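Local coordinates for protein phosphothreonine lyase ospF (Shigella flexneri, PDB 3I0U) that probably removes phosphate from phosphothreonine by beta-elimination, as a secreted type III virulence effector with phosphothreonine lyase activity, at residues A[21-30]-A[147-156]. Sequence-based numbering, arbitrary orientation.
Sequences QIRQYPAYYF and ALLLHKIRQF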
loop_
_atom_site.group_PDB
_atom_site.type_symbol
_atom_site.label_atom_id
_atom_site.label_comp_id
_atom_site.label_asym_id
_atom_site.label_seq_id
_atom_site.Cartn_x
_atom_site.Cartn_y
_atom_site.Cartn_z
ATOM N N GLN A 21 9.823 -0.800 19.803
ATOM C CA GLN A 21 10.096 -2.108 19.213
ATOM C C GLN A 21 10.477 -2.006 17.742
ATOM O O GLN A 21 11.407 -2.672 17.298
ATOM C CB GLN A 21 8.946 -3.078 19.457
ATOM C CG GLN A 21 9.066 -3.768 20.812
ATOM C CD GLN A 21 7.864 -4.645 21.171
ATOM O OE1 GLN A 21 6.866 -4.702 20.432
ATOM N NE2 GLN A 21 7.966 -5.342 22.318
ATOM N N ILE A 22 9.790 -1.119 17.028
ATOM C CA ILE A 22 10.020 -0.845 15.593
ATOM C C ILE A 22 11.482 -0.390 15.352
ATOM O O ILE A 22 12.165 -0.825 14.411
ATOM C CB ILE A 22 9.009 0.224 15.125
ATOM C CG1 ILE A 22 7.589 -0.367 15.154
ATOM C CG2 ILE A 22 9.397 0.790 13.768
ATOM C CD1 ILE A 22 6.482 0.612 14.889
ATOM N N ARG A 23 11.981 0.423 16.276
ATOM C CA ARG A 23 13.310 0.996 16.133
ATOM C C ARG A 23 14.404 -0.020 16.514
ATOM O O ARG A 23 15.592 0.186 16.205
ATOM C CB ARG A 23 13.407 2.295 16.952
ATOM C CG ARG A 23 12.223 3.255 16.688
ATOM C CD ARG A 23 12.562 4.719 16.970
ATOM N NE ARG A 23 13.288 5.321 15.839
ATOM C CZ ARG A 23 14.593 5.570 15.855
ATOM N NH1 ARG A 23 15.180 6.112 14.787
ATOM N NH2 ARG A 23 15.307 5.248 16.936
ATOM N N GLN A 24 13.995 -1.127 17.149
ATOM C CA GLN A 24 14.913 -2.225 17.489
ATOM C C GLN A 24 15.250 -3.145 16.315
ATOM O O GLN A 24 16.321 -3.775 16.307
ATOM C CB GLN A 24 14.389 -3.039 18.674
ATOM C CG GLN A 24 14.884 -2.477 19.999
ATOM C CD GLN A 24 14.452 -3.297 21.206
ATOM O OE1 GLN A 24 13.257 -3.423 21.481
ATOM N NE2 GLN A 24 15.427 -3.848 21.933
ATOM N N TYR A 25 14.342 -3.214 15.337
ATOM C CA TYR A 25 14.498 -4.079 14.177
ATOM C C TYR A 25 15.478 -3.517 13.155
ATOM O O TYR A 25 15.463 -2.304 12.885
ATOM C CB TYR A 25 13.147 -4.236 13.489
ATOM C CG TYR A 25 12.110 -4.970 14.299
ATOM C CD1 TYR A 25 12.410 -6.238 14.883
ATOM C CD2 TYR A 25 10.818 -4.411 14.475
ATOM C CE1 TYR A 25 11.443 -6.930 15.614
ATOM C CE2 TYR A 25 9.841 -5.093 15.191
ATOM C CZ TYR A 25 10.162 -6.355 15.757
ATOM O OH TYR A 25 9.194 -7.024 16.463
ATOM N N PRO A 26 16.271 -4.402 12.513
ATOM C CA PRO A 26 17.149 -3.956 11.435
ATOM C C PRO A 26 16.339 -3.669 10.201
ATOM O O PRO A 26 15.186 -4.093 10.127
ATOM C CB PRO A 26 18.032 -5.172 11.173
ATOM C CG PRO A 26 17.221 -6.316 11.594
ATOM C CD PRO A 26 16.371 -5.857 12.725
ATOM N N ALA A 27 16.947 -2.960 9.245
ATOM C CA ALA A 27 16.347 -2.669 7.932
ATOM C C ALA A 27 15.811 -3.945 7.268
ATOM O O ALA A 27 16.453 -4.981 7.278
ATOM C CB ALA A 27 17.371 -1.973 7.037
ATOM N N TYR A 28 14.606 -3.871 6.743
ATOM C CA TYR A 28 13.959 -5.032 6.149
ATOM C C TYR A 28 14.017 -5.035 4.640
ATOM O O TYR A 28 13.816 -4.005 3.988
ATOM C CB TYR A 28 12.497 -5.076 6.592
ATOM C CG TYR A 28 11.855 -6.433 6.472
ATOM C CD1 TYR A 28 11.897 -7.355 7.523
ATOM C CD2 TYR A 28 11.202 -6.793 5.306
ATOM C CE1 TYR A 28 11.299 -8.615 7.383
ATOM C CE2 TYR A 28 10.613 -8.025 5.156
ATOM C CZ TYR A 28 10.653 -8.929 6.184
ATOM O OH TYR A 28 10.019 -10.134 5.970
ATOM N N TYR A 29 14.247 -6.209 4.081
ATOM C CA TYR A 29 14.380 -6.329 2.626
ATOM C C TYR A 29 13.314 -7.210 2.022
ATOM O O TYR A 29 12.943 -8.253 2.576
ATOM C CB TYR A 29 15.740 -6.862 2.272
ATOM C CG TYR A 29 16.817 -5.918 2.681
ATOM C CD1 TYR A 29 17.211 -4.883 1.836
ATOM C CD2 TYR A 29 17.447 -6.043 3.926
ATOM C CE1 TYR A 29 18.251 -4.004 2.204
ATOM C CE2 TYR A 29 18.457 -5.170 4.308
ATOM C CZ TYR A 29 18.865 -4.153 3.435
ATOM O OH TYR A 29 19.858 -3.273 3.788
ATOM N N PHE A 30 12.824 -6.803 0.876
ATOM C CA PHE A 30 11.733 -7.524 0.229
ATOM C C PHE A 30 12.268 -8.207 -1.035
ATOM O O PHE A 30 12.763 -7.542 -1.928
ATOM C CB PHE A 30 10.610 -6.542 -0.054
ATOM C CG PHE A 30 10.108 -5.842 1.190
ATOM C CD1 PHE A 30 9.164 -6.447 2.007
ATOM C CD2 PHE A 30 10.592 -4.595 1.558
ATOM C CE1 PHE A 30 8.692 -5.824 3.145
ATOM C CE2 PHE A 30 10.137 -3.977 2.692
ATOM C CZ PHE A 30 9.151 -4.594 3.475
ATOM N N ALA A 147 4.316 -5.162 16.106
ATOM C CA ALA A 147 5.446 -4.302 15.786
ATOM C C ALA A 147 6.193 -4.641 14.467
ATOM O O ALA A 147 6.730 -3.745 13.820
ATOM C CB ALA A 147 6.387 -4.269 16.935
ATOM N N LEU A 148 6.208 -5.922 14.091
ATOM C CA LEU A 148 6.955 -6.395 12.940
ATOM C C LEU A 148 6.197 -5.983 11.746
ATOM O O LEU A 148 6.804 -5.493 10.771
ATOM C CB LEU A 148 7.031 -7.914 12.881
ATOM C CG LEU A 148 8.262 -8.660 12.344
ATOM C CD1 LEU A 148 7.816 -9.999 11.847
ATOM C CD2 LEU A 148 9.074 -7.964 11.272
ATOM N N LEU A 149 4.871 -6.179 11.814
ATOM C CA LEU A 149 3.992 -5.787 10.722
ATOM C C LEU A 149 4.233 -4.314 10.446
ATOM O O LEU A 149 4.595 -3.948 9.340
ATOM C CB LEU A 149 2.529 -6.037 11.079
ATOM C CG LEU A 149 1.480 -6.401 9.994
ATOM C CD1 LEU A 149 0.191 -5.662 10.263
ATOM C CD2 LEU A 149 1.923 -6.129 8.557
ATOM N N LEU A 150 4.083 -3.496 11.486
ATOM C CA LEU A 150 4.289 -2.054 11.382
ATOM C C LEU A 150 5.656 -1.643 10.884
ATOM O O LEU A 150 5.769 -0.676 10.138
ATOM C CB LEU A 150 4.022 -1.365 12.709
ATOM C CG LEU A 150 2.597 -1.452 13.235
ATOM C CD1 LEU A 150 2.558 -0.922 14.645
ATOM C CD2 LEU A 150 1.634 -0.692 12.322
ATOM N N HIS A 151 6.679 -2.381 11.286
ATOM C CA HIS A 151 8.002 -2.175 10.769
ATOM C C HIS A 151 8.001 -2.501 9.281
ATOM O O HIS A 151 8.377 -1.647 8.469
ATOM C CB HIS A 151 9.028 -3.009 11.517
ATOM C CG HIS A 151 10.430 -2.735 11.093
ATOM N ND1 HIS A 151 10.996 -1.479 11.155
ATOM C CD2 HIS A 151 11.378 -3.551 10.578
ATOM C CE1 HIS A 151 12.237 -1.537 10.707
ATOM N NE2 HIS A 151 12.495 -2.783 10.354
ATOM N N LYS A 152 7.534 -3.703 8.928
ATOM C CA LYS A 152 7.437 -4.129 7.537
ATOM C C LYS A 152 6.726 -3.071 6.689
ATOM O O LYS A 152 7.272 -2.635 5.680
ATOM C CB LYS A 152 6.789 -5.519 7.410
ATOM C CG LYS A 152 7.734 -6.697 7.730
ATOM C CD LYS A 152 7.071 -8.049 8.093
ATOM C CE LYS A 152 6.319 -8.773 6.955
ATOM N NZ LYS A 152 6.864 -8.894 5.561
ATOM N N ILE A 153 5.579 -2.585 7.131
ATOM C CA ILE A 153 4.887 -1.519 6.395
ATOM C C ILE A 153 5.726 -0.239 6.259
ATOM O O ILE A 153 5.792 0.308 5.189
ATOM C CB ILE A 153 3.468 -1.201 6.997
ATOM C CG1 ILE A 153 2.562 -2.445 6.929
ATOM C CG2 ILE A 153 2.822 -0.050 6.255
ATOM C CD1 ILE A 153 1.379 -2.400 7.818
ATOM N N ARG A 154 6.393 0.208 7.334
ATOM C CA ARG A 154 7.244 1.408 7.263
ATOM C C ARG A 154 8.312 1.273 6.194
ATOM O O ARG A 154 8.469 2.168 5.353
ATOM C CB ARG A 154 7.954 1.638 8.548
ATOM C CG ARG A 154 7.368 2.653 9.457
ATOM C CD ARG A 154 8.354 2.881 10.592
ATOM N NE ARG A 154 8.509 4.321 10.747
ATOM C CZ ARG A 154 9.637 4.953 11.065
ATOM N NH1 ARG A 154 10.775 4.276 11.272
ATOM N NH2 ARG A 154 9.638 6.282 11.153
ATOM N N GLN A 155 9.007 0.130 6.237
ATOM C CA GLN A 155 10.071 -0.227 5.307
ATOM C C GLN A 155 9.598 -0.319 3.875
ATOM O O GLN A 155 10.297 0.093 2.973
ATOM C CB GLN A 155 10.694 -1.566 5.705
ATOM C CG GLN A 155 11.374 -1.553 7.065
ATOM C CD GLN A 155 12.726 -0.843 7.069
ATOM O OE1 GLN A 155 13.658 -1.205 6.347
ATOM N NE2 GLN A 155 12.842 0.165 7.911
ATOM N N PHE A 156 8.402 -0.857 3.687
ATOM C CA PHE A 156 7.829 -1.065 2.386
ATOM C C PHE A 156 7.538 0.282 1.729
ATOM O O PHE A 156 7.833 0.443 0.544
ATOM C CB PHE A 156 6.525 -1.865 2.548
ATOM C CG PHE A 156 6.001 -2.469 1.288
ATOM C CD1 PHE A 156 6.705 -3.506 0.635
ATOM C CD2 PHE A 156 4.770 -2.049 0.757
ATOM C CE1 PHE A 156 6.185 -4.092 -0.558
ATOM C CE2 PHE A 156 4.242 -2.652 -0.440
ATOM C CZ PHE A 156 4.954 -3.666 -1.095
#
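His151 and Gln155, one turn apart on helix 147-166, each grip the backbone of the extended segment that leaves helix 11-22, so that an N-terminal helix and its trailing loop are fastened to a helix of the alpha+beta body, whose sheet is antiparallel. His151 NE2 donates to Pro26 O (3.0 Å, N-H...O angle 153°), approaching from above the carbonyl plane. Two residues on, Tyr28 N donates to Gln155 OE1 (2.9 Å), again from outside the amide plane. His151 CG lies anti to its own backbone nitrogen (chi1 -175°), which carries the imidazole out to the loop; Tyr25 CB covers one face as a CH-pi contact, 3.6 Å from the ring centroid, and Gln155 CG backs the opposite face. These two carbons hold the ring between them and would limit its rotation.

At the helical end, Ile22 is a knob among Ala147, Leu150, His151 and Arg154; its CD1 reaches Leu150 CB at 3.8 Å. Farther along the loop, Lys152 CG stands almost centrally over the Tyr28 ring in a CH-pi contact, while the bends at chi3 and chi4 bring Lys152 NZ to Tyr28 OH, to which it donates a weak hydrogen bond. Phe30 receives the edge of Phe156 on one face, an edge-to-face pair with planes at 76°, and Tyr28 CD2 on the other.

In the second shell, Leu101 of helix 91-102 touches both phenylalanines, and helix 211-217 packs on Leu150. Its Met216 O accepts a hydrogen bond from Arg154 NE, anchoring the arginine whose CD meets Ile22 CG2 at 3.9 Å.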